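PDB 4OGD: succinate-semialdehyde dehydrogenase from Streptococcus pyogenes MGAS1882, which probably catalyses the oxidation of succinic semialdehyde to succinate, using NADP+ as the cofactor. Local coordinates for residues Lys37-Glu42 / Gly149-Leu154; Arg140-Asn145 / Gly179-Leu184; Gly207-Gly212 / Ile429-Tyr434; Ser372-Ala377 / Gln397-Ala402. All blocks are in the same frame, centred on the assembly; numbering follows the deposited sequence.

Contact 1: residues Lys37-Glu42 / Gly149-Leu154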
loop_
_atom_site.group_PDB
_atom_site.type_symbol
_atom_site.label_atom_id
_atom_site.label_comp_id
_atom_site.label_asym_id
_atom_site.label_seq_id
_atom_site.Cartn_x
_atom_site.Cartn_y
_atom_site.Cartn_z
ATOM N N LYS A 37 3.224 18.463 12.863
ATOM C CA LYS A 37 2.101 19.158 13.492
ATOM C C LYS A 37 2.056 20.642 13.110
ATOM O O LYS A 37 0.979 21.202 12.881
ATOM C CB LYS A 37 2.157 19.016 15.016
ATOM C CG LYS A 37 1.826 17.628 15.541
ATOM C CD LYS A 37 0.339 17.303 15.387
ATOM C CE LYS A 37 -0.034 16.031 16.136
ATOM N NZ LYS A 37 -1.518 15.752 16.078
ATOM N N LYS A 38 3.224 21.275 13.055
ATOM C CA LYS A 38 3.313 22.670 12.630
ATOM C C LYS A 38 2.769 22.875 11.218
ATOM O O LYS A 38 2.023 23.818 10.953
ATOM C CB LYS A 38 4.762 23.172 12.733
ATOM C CG LYS A 38 4.995 24.553 12.114
ATOM C CD LYS A 38 6.421 25.015 12.342
ATOM C CE LYS A 38 6.684 26.347 11.658
ATOM N NZ LYS A 38 8.029 26.852 12.041
ATOM N N TRP A 39 3.139 21.983 10.307
ATOM C CA TRP A 39 2.708 22.099 8.926
ATOM C C TRP A 39 1.223 21.768 8.757
ATOM O O TRP A 39 0.598 22.187 7.784
ATOM C CB TRP A 39 3.566 21.205 8.035
ATOM C CG TRP A 39 4.950 21.738 7.776
ATOM C CD1 TRP A 39 5.400 23.023 7.963
ATOM C CD2 TRP A 39 6.067 20.992 7.276
ATOM N NE1 TRP A 39 6.731 23.111 7.596
ATOM C CE2 TRP A 39 7.160 21.880 7.174
ATOM C CE3 TRP A 39 6.246 19.655 6.900
ATOM C CZ2 TRP A 39 8.417 21.471 6.712
ATOM C CZ3 TRP A 39 7.491 19.252 6.443
ATOM C CH2 TRP A 39 8.561 20.157 6.349
ATOM N N ARG A 40 0.661 21.016 9.702
ATOM C CA ARG A 40 -0.785 20.777 9.717
ATOM C C ARG A 40 -1.555 21.981 10.257
ATOM O O ARG A 40 -2.642 22.304 9.770
ATOM C CB ARG A 40 -1.131 19.540 10.549
ATOM C CG ARG A 40 -1.032 18.231 9.798
ATOM C CD ARG A 40 -1.959 18.192 8.589
ATOM N NE ARG A 40 -3.369 18.133 8.961
ATOM C CZ ARG A 40 -4.082 17.012 9.007
ATOM N NH1 ARG A 40 -3.520 15.853 8.698
ATOM N NH2 ARG A 40 -5.362 17.057 9.354
ATOM N N LYS A 41 -0.980 22.639 11.261
ATOM C CA LYS A 41 -1.627 23.757 11.946
ATOM C C LYS A 41 -1.506 25.080 11.195
ATOM O O LYS A 41 -2.424 25.905 11.226
ATOM C CB LYS A 41 -1.030 23.930 13.344
ATOM C CG LYS A 41 -1.686 25.039 14.153
ATOM C CD LYS A 41 -1.019 25.226 15.505
ATOM C CE LYS A 41 -1.780 26.240 16.340
ATOM N NZ LYS A 41 -1.231 26.359 17.717
ATOM N N GLU A 42 -0.358 25.290 10.553
ATOM C CA GLU A 42 -0.082 26.521 9.815
ATOM C C GLU A 42 0.209 26.185 8.356
ATOM O O GLU A 42 0.839 25.166 8.071
ATOM C CB GLU A 42 1.130 27.232 10.416
ATOM C CG GLU A 42 1.073 27.405 11.933
ATOM C CD GLU A 42 2.380 27.913 12.524
ATOM O OE1 GLU A 42 3.363 28.062 11.770
ATOM O OE2 GLU A 42 2.425 28.157 13.751
ATOM N N GLY A 149 3.881 17.634 3.196
ATOM C CA GLY A 149 4.129 17.993 4.583
ATOM C C GLY A 149 4.398 16.823 5.521
ATOM O O GLY A 149 4.092 16.903 6.705
ATOM N N ASN A 150 4.950 15.735 4.993
ATOM C CA ASN A 150 5.418 14.618 5.819
ATOM C C ASN A 150 6.917 14.762 6.019
ATOM O O ASN A 150 7.682 14.536 5.069
ATOM C CB ASN A 150 5.194 13.265 5.119
ATOM C CG ASN A 150 3.734 12.870 5.010
ATOM O OD1 ASN A 150 2.906 13.249 5.824
ATOM N ND2 ASN A 150 3.420 12.077 3.995
ATOM N N PRO A 151 7.357 15.139 7.235
ATOM C CA PRO A 151 8.803 15.150 7.497
ATOM C C PRO A 151 9.383 13.747 7.289
ATOM O O PRO A 151 8.664 12.753 7.453
ATOM C CB PRO A 151 8.891 15.557 8.980
ATOM C CG PRO A 151 7.587 16.282 9.260
ATOM C CD PRO A 151 6.577 15.491 8.440
ATOM N N MET A 152 10.657 13.661 6.920
ATOM C CA MET A 152 11.255 12.378 6.576
ATOM C C MET A 152 12.488 12.099 7.433
ATOM O O MET A 152 13.252 13.013 7.784
ATOM C CB MET A 152 11.619 12.386 5.086
ATOM C CG MET A 152 12.359 11.161 4.575
ATOM S SD MET A 152 12.311 11.098 2.763
ATOM C CE MET A 152 10.591 10.660 2.534
ATOM N N VAL A 153 12.667 10.837 7.798
ATOM C CA VAL A 153 13.933 10.390 8.373
ATOM C C VAL A 153 14.483 9.324 7.441
ATOM O O VAL A 153 13.724 8.515 6.881
ATOM C CB VAL A 153 13.793 9.889 9.835
ATOM C CG1 VAL A 153 13.363 11.040 10.742
ATOM C CG2 VAL A 153 12.790 8.742 9.935
ATOM N N LEU A 154 15.800 9.358 7.244
ATOM C CA LEU A 154 16.459 8.565 6.207
ATOM C C LEU A 154 17.464 7.580 6.773
ATOM O O LEU A 154 18.391 7.966 7.492
ATOM C CB LEU A 154 17.188 9.499 5.245
ATOM C CG LEU A 154 18.149 8.836 4.254
ATOM C CD1 LEU A 154 17.365 7.984 3.253
ATOM C CD2 LEU A 154 18.977 9.892 3.533
#
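Trp39 turns its CG beside its own backbone N and anti to the carbonyl carbon (chi1 -75°). With CB directed toward residues 149-154, this carries the indole off the last turn of its helix to Gly149 and Pro151. The benzo part of the indole does the touching. CE3 is 3.5 Å from Gly149 O, and that oxygen lies in the ring plane at the edge. An aromatic C-H therefore faces the carbonyl, an approach with at most a weak polar component. The same CE3 is 3.6 Å from Gly149 CA, so the ring edge presses on main chain. CZ3, the next atom round, comes to 4.1 Å from Pro151 CG in an oblique apolar contact.

Gly149 has positive phi (106°), which suits glycine. It is the C-prime residue of a Schellman motif: Asn150 N bonds to Asn145 O, and Gly149 N to Phe146 O. This motif ends helix 136-148 and fixes the main chain against which the indole rests. Asn150 turns away from the tryptophan, and its OD1 accepts from Thr122 N and Gly123 N.

The indole also has neighbours of its own: Arg48 makes a cation-pi contact with it, and the His44 ring meets it. The second subunit is close by, and Lys37 pairs with Glu408 of that chain. Pro151 continues the packing along helix 22-41 through Ala32, Leu35 and Tyr36. The contact thus sets the C-terminal end of helix 22-41 against the turn between helix 136-148 and strand 152-155.

Contact 2: residues Arg140-Asn145 / Gly179-Leu184; sequences RVFAPN and GSITNL
Phe142 and Ile181 hold the closest pair of CA atoms here, 7.6 Å apart, one on a helix and one on a strand. The helix is kinked: Pro144 has no N-H to donate, and Val141 N makes no bond to the turn before. Residues 181-183 are extended, with Ser180 just ahead of them. Asn145 returns to the irregular turn: its ND2 gives Val141 O a bond of 2.9 Å (156°), while its backbone N reaches the same oxygen from the opposite face. OD1 of Asn145 accepts from Asn150 ND2.

Phe142 has CG anti to its backbone N (chi1 170°), which sends the ring across to the strand. Ring atom CE1 is 3.8 Å from Ile181 CB, and CD1 is 3.9 Å from Ile181 CD1. The two side chains cross obliquely. Ser180 O lies at the ring edge, in plane, 3.9 Å from Phe142 CE1. Val171 of helix 161-173 touches both Phe142 and Ile181.

All three touching residues are buried. Ser180 adds main chain at the border of the contact. Phe142 and Ile181 belong to the hydrophobic layer between helices and parallel sheet in the Rossmann fold, where successive beta-alpha-beta units run through strands 124-128, 152-155 and 181-183.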
loop_
_atom_site.group_PDB
_atom_site.type_symbol
_atom_site.label_atom_id
_atom_site.label_comp_id
_atom_site.label_asym_id
_atom_site.label_seq_id
_atom_site.Cartn_x
_atom_site.Cartn_y
_atom_site.Cartn_z
ATOM N N ARG A 140 13.295 10.780 -5.071
ATOM C CA ARG A 140 12.020 10.204 -5.509
ATOM C C ARG A 140 10.979 10.225 -4.406
ATOM O O ARG A 140 9.788 10.351 -4.683
ATOM C CB ARG A 140 12.194 8.765 -6.021
ATOM C CG ARG A 140 12.821 8.678 -7.406
ATOM C CD ARG A 140 12.461 7.405 -8.180
ATOM N NE ARG A 140 12.352 6.209 -7.357
ATOM C CZ ARG A 140 12.656 4.977 -7.771
ATOM N NH1 ARG A 140 13.115 4.764 -8.999
ATOM N NH2 ARG A 140 12.522 3.956 -6.941
ATOM N N VAL A 141 11.424 10.091 -3.161
ATOM C CA VAL A 141 10.488 10.083 -2.041
ATOM C C VAL A 141 10.514 11.357 -1.210
ATOM O O VAL A 141 9.480 11.748 -0.670
ATOM C CB VAL A 141 10.658 8.841 -1.133
ATOM C CG1 VAL A 141 10.311 7.595 -1.908
ATOM C CG2 VAL A 141 12.070 8.743 -0.592
ATOM N N PHE A 142 11.670 12.019 -1.111
ATOM C CA PHE A 142 11.708 13.274 -0.372
ATOM C C PHE A 142 10.841 14.352 -1.032
ATOM O O PHE A 142 10.079 15.039 -0.346
ATOM C CB PHE A 142 13.142 13.788 -0.198
ATOM C CG PHE A 142 13.202 15.183 0.347
ATOM C CD1 PHE A 142 12.866 15.432 1.670
ATOM C CD2 PHE A 142 13.554 16.247 -0.470
ATOM C CE1 PHE A 142 12.895 16.728 2.181
ATOM C CE2 PHE A 142 13.574 17.546 0.033
ATOM C CZ PHE A 142 13.253 17.779 1.350
ATOM N N ALA A 143 10.968 14.519 -2.348
ATOM C CA ALA A 143 10.254 15.606 -3.028
ATOM C C ALA A 143 8.734 15.570 -2.792
ATOM O O ALA A 143 8.161 16.565 -2.339
ATOM C CB ALA A 143 10.590 15.658 -4.530
ATOM N N PRO A 144 8.074 14.425 -3.070
ATOM C CA PRO A 144 6.622 14.448 -2.844
ATOM C C PRO A 144 6.216 14.519 -1.368
ATOM O O PRO A 144 5.251 15.201 -1.025
ATOM C CB PRO A 144 6.147 13.130 -3.474
ATOM C CG PRO A 144 7.351 12.236 -3.414
ATOM C CD PRO A 144 8.512 13.152 -3.680
ATOM N N ASN A 145 6.934 13.831 -0.490
ATOM C CA ASN A 145 6.582 13.897 0.918
ATOM C C ASN A 145 6.803 15.278 1.532
ATOM O O ASN A 145 6.010 15.732 2.356
ATOM C CB ASN A 145 7.285 12.791 1.713
ATOM C CG ASN A 145 6.634 11.430 1.489
ATOM O OD1 ASN A 145 5.518 11.187 1.949
ATOM N ND2 ASN A 145 7.321 10.548 0.767
ATOM N N GLY A 179 14.486 19.178 10.321
ATOM C CA GLY A 179 13.519 18.113 10.500
ATOM C C GLY A 179 12.820 17.742 9.205
ATOM O O GLY A 179 12.177 16.691 9.132
ATOM N N SER A 180 12.922 18.593 8.183
ATOM C CA SER A 180 12.305 18.280 6.888
ATOM C C SER A 180 12.824 16.933 6.362
ATOM O O SER A 180 12.055 16.084 5.893
ATOM C CB SER A 180 12.551 19.399 5.868
ATOM O OG SER A 180 11.870 20.590 6.250
ATOM N N ILE A 181 14.133 16.749 6.446
ATOM C CA ILE A 181 14.720 15.423 6.308
ATOM C C ILE A 181 15.919 15.320 7.243
ATOM O O ILE A 181 16.683 16.278 7.399
ATOM C CB ILE A 181 15.093 15.080 4.831
ATOM C CG1 ILE A 181 15.473 13.596 4.709
ATOM C CG2 ILE A 181 16.204 15.988 4.302
ATOM C CD1 ILE A 181 15.564 13.106 3.272
ATOM N N THR A 182 16.067 14.176 7.899
ATOM C CA THR A 182 17.209 13.965 8.779
ATOM C C THR A 182 17.830 12.614 8.481
ATOM O O THR A 182 17.143 11.584 8.467
ATOM C CB THR A 182 16.804 14.013 10.254
ATOM O OG1 THR A 182 16.096 15.231 10.519
ATOM C CG2 THR A 182 18.039 13.936 11.155
ATOM N N ASN A 183 19.132 12.615 8.228
ATOM C CA ASN A 183 19.840 11.366 8.023
ATOM C C ASN A 183 20.048 10.642 9.358
ATOM O O ASN A 183 20.374 11.269 10.369
ATOM C CB ASN A 183 21.190 11.617 7.353
ATOM C CG ASN A 183 21.978 10.349 7.194
ATOM O OD1 ASN A 183 21.475 9.372 6.644
ATOM N ND2 ASN A 183 23.198 10.328 7.728
ATOM N N LEU A 184 19.862 9.325 9.359
ATOM C CA LEU A 184 20.052 8.531 10.572
ATOM C C LEU A 184 21.177 7.511 10.412
ATOM O O LEU A 184 21.007 6.493 9.733
ATOM C CB LEU A 184 18.762 7.786 10.929
ATOM C CG LEU A 184 17.430 8.528 10.893
ATOM C CD1 LEU A 184 16.305 7.559 11.241
ATOM C CD2 LEU A 184 17.428 9.711 11.852
#

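Contact 3: residues Gly207-Gly212 / Ile429-Tyr434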
loop_
_atom_site.group_PDB
_atom_site.type_symbol
_atom_site.label_atom_id
_atom_site.label_comp_id
_atom_site.label_asym_id
_atom_site.label_seq_id
_atom_site.Cartn_x
_atom_site.Cartn_y
_atom_site.Cartn_z
ATOM N N GLY A 207 15.564 -1.068 -2.452
ATOM C CA GLY A 207 16.727 -1.890 -2.158
ATOM C C GLY A 207 16.508 -3.332 -2.545
ATOM O O GLY A 207 15.833 -3.618 -3.534
ATOM N N SER A 208 17.084 -4.244 -1.768
ATOM C CA SER A 208 17.049 -5.661 -2.105
ATOM C C SER A 208 15.837 -6.316 -1.500
ATOM O O SER A 208 15.263 -5.816 -0.526
ATOM C CB SER A 208 18.285 -6.361 -1.550
ATOM O OG SER A 208 18.155 -6.509 -0.143
ATOM N N GLU A 209 15.457 -7.466 -2.042
ATOM C CA GLU A 209 14.262 -8.104 -1.531
ATOM C C GLU A 209 14.439 -8.672 -0.125
ATOM O O GLU A 209 13.458 -8.816 0.594
ATOM C CB GLU A 209 13.711 -9.145 -2.495
ATOM C CG GLU A 209 14.607 -10.319 -2.746
ATOM C CD GLU A 209 13.894 -11.362 -3.579
ATOM O OE1 GLU A 209 13.064 -12.110 -3.020
ATOM O OE2 GLU A 209 14.146 -11.412 -4.791
ATOM N N ARG A 210 15.673 -8.977 0.279
ATOM C CA ARG A 210 15.892 -9.394 1.659
ATOM C C ARG A 210 15.693 -8.230 2.624
ATOM O O ARG A 210 15.048 -8.384 3.665
ATOM C CB ARG A 210 17.265 -10.041 1.844
ATOM C CG ARG A 210 17.363 -11.437 1.239
ATOM C CD ARG A 210 18.712 -12.085 1.519
ATOM N NE ARG A 210 18.853 -12.470 2.919
ATOM C CZ ARG A 210 18.465 -13.643 3.412
ATOM N NH1 ARG A 210 17.910 -14.545 2.617
ATOM N NH2 ARG A 210 18.627 -13.912 4.700
ATOM N N GLY A 211 16.231 -7.063 2.278
ATOM C CA GLY A 211 16.010 -5.879 3.092
ATOM C C GLY A 211 14.540 -5.499 3.093
ATOM O O GLY A 211 13.966 -5.145 4.132
ATOM N N GLY A 212 13.925 -5.594 1.920
ATOM C CA GLY A 212 12.512 -5.303 1.776
ATOM C C GLY A 212 11.647 -6.185 2.653
ATOM O O GLY A 212 10.738 -5.699 3.318
ATOM N N ILE A 429 6.031 -5.456 -9.771
ATOM C CA ILE A 429 5.132 -6.431 -9.164
ATOM C C ILE A 429 5.986 -7.621 -8.729
ATOM O O ILE A 429 7.212 -7.591 -8.872
ATOM C CB ILE A 429 4.044 -6.903 -10.155
ATOM C CG1 ILE A 429 4.693 -7.538 -11.384
ATOM C CG2 ILE A 429 3.149 -5.728 -10.554
ATOM C CD1 ILE A 429 3.693 -8.158 -12.382
ATOM N N LYS A 430 5.341 -8.660 -8.201
ATOM C CA LYS A 430 6.048 -9.852 -7.712
ATOM C C LYS A 430 7.142 -9.462 -6.709
ATOM O O LYS A 430 6.902 -8.605 -5.845
ATOM C CB LYS A 430 6.578 -10.708 -8.880
ATOM C CG LYS A 430 5.460 -11.167 -9.832
ATOM C CD LYS A 430 5.988 -12.053 -10.970
ATOM C CE LYS A 430 4.895 -12.358 -12.006
ATOM N NZ LYS A 430 5.434 -13.202 -13.143
ATOM N N HIS A 431 8.328 -10.063 -6.801
ATOM C CA HIS A 431 9.394 -9.733 -5.845
ATOM C C HIS A 431 10.099 -8.420 -6.159
ATOM O O HIS A 431 11.069 -8.058 -5.481
ATOM C CB HIS A 431 10.451 -10.839 -5.745
ATOM C CG HIS A 431 9.972 -12.087 -5.075
ATOM N ND1 HIS A 431 10.758 -12.807 -4.202
ATOM C CD2 HIS A 431 8.798 -12.756 -5.163
ATOM C CE1 HIS A 431 10.085 -13.858 -3.771
ATOM N NE2 HIS A 431 8.893 -13.852 -4.342
ATOM N N SER A 432 9.630 -7.708 -7.181
ATOM C CA SER A 432 10.155 -6.374 -7.461
ATOM C C SER A 432 9.462 -5.323 -6.601
ATOM O O SER A 432 9.849 -4.153 -6.622
ATOM C CB SER A 432 10.004 -6.023 -8.947
ATOM O OG SER A 432 10.821 -6.861 -9.734
ATOM N N GLY A 433 8.432 -5.740 -5.866
ATOM C CA GLY A 433 7.785 -4.859 -4.903
ATOM C C GLY A 433 6.357 -4.474 -5.235
ATOM O O GLY A 433 5.636 -5.203 -5.932
ATOM N N TYR A 434 5.933 -3.334 -4.695
ATOM C CA TYR A 434 4.588 -2.808 -4.922
ATOM C C TYR A 434 4.573 -1.319 -4.610
ATOM O O TYR A 434 5.464 -0.807 -3.915
ATOM C CB TYR A 434 3.533 -3.536 -4.067
ATOM C CG TYR A 434 3.920 -3.690 -2.615
ATOM C CD1 TYR A 434 3.780 -2.631 -1.723
ATOM C CD2 TYR A 434 4.447 -4.887 -2.146
ATOM C CE1 TYR A 434 4.154 -2.754 -0.398
ATOM C CE2 TYR A 434 4.811 -5.029 -0.829
ATOM C CZ TYR A 434 4.664 -3.960 0.039
ATOM O OH TYR A 434 5.034 -4.095 1.358
#
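A single histidine-carboxylate hydrogen bond between Glu209 and His431 makes this surface contact, joining the start of helix 209-221 to the tight turn between strands 429-430 and 433-434. His431 ND1 donates to Glu209 OE1 at 2.7 Å, and the bond is fairly straight (163°). The oxygen lies close to the ring plane, at the edge of the imidazole. On the carboxylate side the donor comes in on the syn side but well out of the plane. The carboxylate and ring planes are 62° apart. Glu209 CG stands between the backbone N and the carbonyl carbon (chi1 64°), and the chain then extends, which brings the carboxylate to the histidine.

Two beta turns overlap where His431 is presented: type II' from Ile429 to Ser432 and type I from Lys430 to Gly433. The first is closed by Ser432 N to Ile429 O at 3.0 Å. Across the contact, Ser208 is the N-cap of the helix, and its OG accepts from Gly211 N at 3.1 Å. Residues 207-212 read Gly-Ser-Glu-Arg-Gly-Gly, matching the Gly-Ser-x-x-x-Gly sequence that in relatives lies by the pyrophosphate of the cofactor. The helix follows strand 200-206 of the Rossmann sheet, and strand 433-434 is that sheet's antiparallel edge.

A glutamate in the first turn would probably be stabilised by the helix end as well as by the histidine. Tyr386 and Leu230 touch Glu209 from the same chain. Leu223 of the second subunit packs on both Glu209 and His431.

Contact 4: residues Ser372-Ala377 / Gln397-Ala402; sequences SSEEEA and QEHAKA
The imidazole of His399 meets the carboxylate of Glu374 at its edge. His399 NE2 donates to Glu374 OE1 at 2.7 Å, with a moderately bent N-H angle of 149°. The oxygen lies close to the ring plane. Seen from the carboxylate, the nitrogen arrives on the syn side, a little out of plane. The two planes are 38° apart, so the groups are neither coplanar nor crossed. Ring atom CE1 is also near, 3.3 Å from Glu374 OE1. At its other nitrogen, ND1, the ring is hydrogen-bonded to Asp241 OD2. Partners at both nitrogens fix the ring's rotation, and two nearby carboxylates would probably favour a positively charged imidazole.

The backbones stay well apart, with the CA atoms of Glu374 and His399 separated by 11.0 Å. The extended glutamate and the histidine reach toward each other across the gap, running nearly antiparallel. Glu374 CG is anti to the backbone N (chi1 -179°), and His399 CG is anti likewise.

Each helix has its own local ties. Ser373 is an N-cap, its OG accepting from Glu376 N at 3.1 Å, and Glu376 OE1 in turn accepts from Ser372 N at 2.8 Å. Lys401 NZ and Glu398 OE2 form a salt bridge of 2.9 Å. His399 N bonds to Asn396 OD1.

Leu239, beyond strand 235-238, touches both Glu374 and His399. The seven-stranded sheet here is, as in other aldehyde dehydrogenases, that of the catalytic domain. The bond bridges the first turns of helices 374-382 and 397-406, which follow its strands 365-371 and 391-393.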
loop_
_atom_site.group_PDB
_atom_site.type_symbol
_atom_site.label_atom_id
_atom_site.label_comp_id
_atom_site.label_asym_id
_atom_site.label_seq_id
_atom_site.Cartn_x
_atom_site.Cartn_y
_atom_site.Cartn_z
ATOM N N SER A 372 12.117 -20.173 -29.124
ATOM C CA SER A 372 11.732 -20.648 -30.452
ATOM C C SER A 372 10.611 -19.860 -31.113
ATOM O O SER A 372 10.291 -20.091 -32.284
ATOM C CB SER A 372 11.358 -22.136 -30.404
ATOM O OG SER A 372 12.513 -22.932 -30.225
ATOM N N SER A 373 10.019 -18.924 -30.382
ATOM C CA SER A 373 8.822 -18.253 -30.868
ATOM C C SER A 373 8.548 -17.035 -30.006
ATOM O O SER A 373 9.106 -16.902 -28.920
ATOM C CB SER A 373 7.626 -19.201 -30.807
ATOM O OG SER A 373 7.358 -19.587 -29.465
ATOM N N GLU A 374 7.688 -16.151 -30.495
ATOM C CA GLU A 374 7.289 -14.987 -29.723
ATOM C C GLU A 374 6.472 -15.413 -28.514
ATOM O O GLU A 374 6.589 -14.828 -27.426
ATOM C CB GLU A 374 6.469 -14.048 -30.593
ATOM C CG GLU A 374 6.020 -12.787 -29.870
ATOM C CD GLU A 374 5.402 -11.797 -30.817
ATOM O OE1 GLU A 374 6.135 -11.274 -31.680
ATOM O OE2 GLU A 374 4.179 -11.576 -30.723
ATOM N N GLU A 375 5.642 -16.436 -28.694
ATOM C CA GLU A 375 4.877 -16.964 -27.569
ATOM C C GLU A 375 5.804 -17.419 -26.453
ATOM O O GLU A 375 5.580 -17.111 -25.276
ATOM C CB GLU A 375 3.976 -18.118 -28.012
ATOM C CG GLU A 375 2.866 -17.718 -28.981
ATOM C CD GLU A 375 3.281 -17.787 -30.443
ATOM O OE1 GLU A 375 4.479 -17.965 -30.733
ATOM O OE2 GLU A 375 2.396 -17.664 -31.312
ATOM N N GLU A 376 6.866 -18.132 -26.818
ATOM C CA GLU A 376 7.817 -18.592 -25.813
ATOM C C GLU A 376 8.598 -17.425 -25.201
ATOM O O GLU A 376 8.914 -17.450 -24.016
ATOM C CB GLU A 376 8.763 -19.639 -26.395
ATOM C CG GLU A 376 9.692 -20.258 -25.365
ATOM C CD GLU A 376 10.356 -21.509 -25.876
ATOM O OE1 GLU A 376 11.146 -21.410 -26.839
ATOM O OE2 GLU A 376 10.060 -22.601 -25.331
ATOM N N ALA A 377 8.901 -16.407 -26.002
ATOM C CA ALA A 377 9.588 -15.216 -25.492
ATOM C C ALA A 377 8.805 -14.620 -24.330
ATOM O O ALA A 377 9.387 -14.252 -23.309
ATOM C CB ALA A 377 9.756 -14.177 -26.592
ATOM N N GLN A 397 5.174 -0.407 -34.127
ATOM C CA GLN A 397 4.768 0.139 -32.829
ATOM C C GLN A 397 3.594 -0.600 -32.195
ATOM O O GLN A 397 3.608 -0.871 -30.990
ATOM C CB GLN A 397 4.486 1.638 -32.927
ATOM C CG GLN A 397 4.183 2.290 -31.589
ATOM C CD GLN A 397 4.327 3.792 -31.647
ATOM O OE1 GLN A 397 5.437 4.321 -31.617
ATOM N NE2 GLN A 397 3.202 4.490 -31.752
ATOM N N GLU A 398 2.587 -0.945 -32.995
ATOM C CA GLU A 398 1.451 -1.696 -32.463
ATOM C C GLU A 398 1.853 -3.101 -32.006
ATOM O O GLU A 398 1.340 -3.597 -30.998
ATOM C CB GLU A 398 0.289 -1.734 -33.460
ATOM C CG GLU A 398 -0.430 -0.399 -33.573
ATOM C CD GLU A 398 -0.966 0.083 -32.236
ATOM O OE1 GLU A 398 -1.734 -0.667 -31.597
ATOM O OE2 GLU A 398 -0.613 1.205 -31.818
ATOM N N HIS A 399 2.788 -3.715 -32.730
ATOM C CA HIS A 399 3.354 -5.018 -32.358
ATOM C C HIS A 399 4.054 -4.912 -31.006
ATOM O O HIS A 399 3.830 -5.729 -30.101
ATOM C CB HIS A 399 4.342 -5.473 -33.447
ATOM C CG HIS A 399 4.858 -6.877 -33.281
ATOM N ND1 HIS A 399 5.847 -7.400 -34.087
ATOM C CD2 HIS A 399 4.517 -7.865 -32.419
ATOM C CE1 HIS A 399 6.101 -8.644 -33.723
ATOM N NE2 HIS A 399 5.306 -8.952 -32.714
ATOM N N ALA A 400 4.899 -3.894 -30.869
ATOM C CA ALA A 400 5.636 -3.663 -29.627
ATOM C C ALA A 400 4.705 -3.439 -28.435
ATOM O O ALA A 400 4.917 -4.011 -27.362
ATOM C CB ALA A 400 6.578 -2.481 -29.787
ATOM N N LYS A 401 3.690 -2.597 -28.619
ATOM C CA LYS A 401 2.743 -2.292 -27.544
ATOM C C LYS A 401 1.935 -3.519 -27.145
ATOM O O LYS A 401 1.626 -3.711 -25.968
ATOM C CB LYS A 401 1.792 -1.174 -27.968
ATOM C CG LYS A 401 2.452 0.181 -28.088
ATOM C CD LYS A 401 1.598 1.135 -28.915
ATOM C CE LYS A 401 0.273 1.435 -28.242
ATOM N NZ LYS A 401 -0.638 2.263 -29.087
ATOM N N ALA A 402 1.594 -4.348 -28.127
ATOM C CA ALA A 402 0.777 -5.530 -27.869
ATOM C C ALA A 402 1.555 -6.560 -27.055
ATOM O O ALA A 402 1.023 -7.153 -26.114
ATOM C CB ALA A 402 0.286 -6.134 -29.178
#

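From the N terminus, contact 1 opens on helix 22-41 and closes at residues 149-154. Contact 2 opens at 140-145, before that closure, and ends at 179-184, so the two cross. They also touch: Leu154 O lies 2.7 Å from Leu184 N, and strands 152-155 and 181-183 are neighbours in one sheet. Contact 3 begins later and closes a long loop from 207-212 to 429-434. It returns the chain to the other end of that six-stranded Rossmann sheet. Contact 4 is nested inside this loop and belongs to the seven-stranded sheet, with its centre about 27 Å from that of contact 3. Contacts 1, 3 and 4 also touch the second subunit.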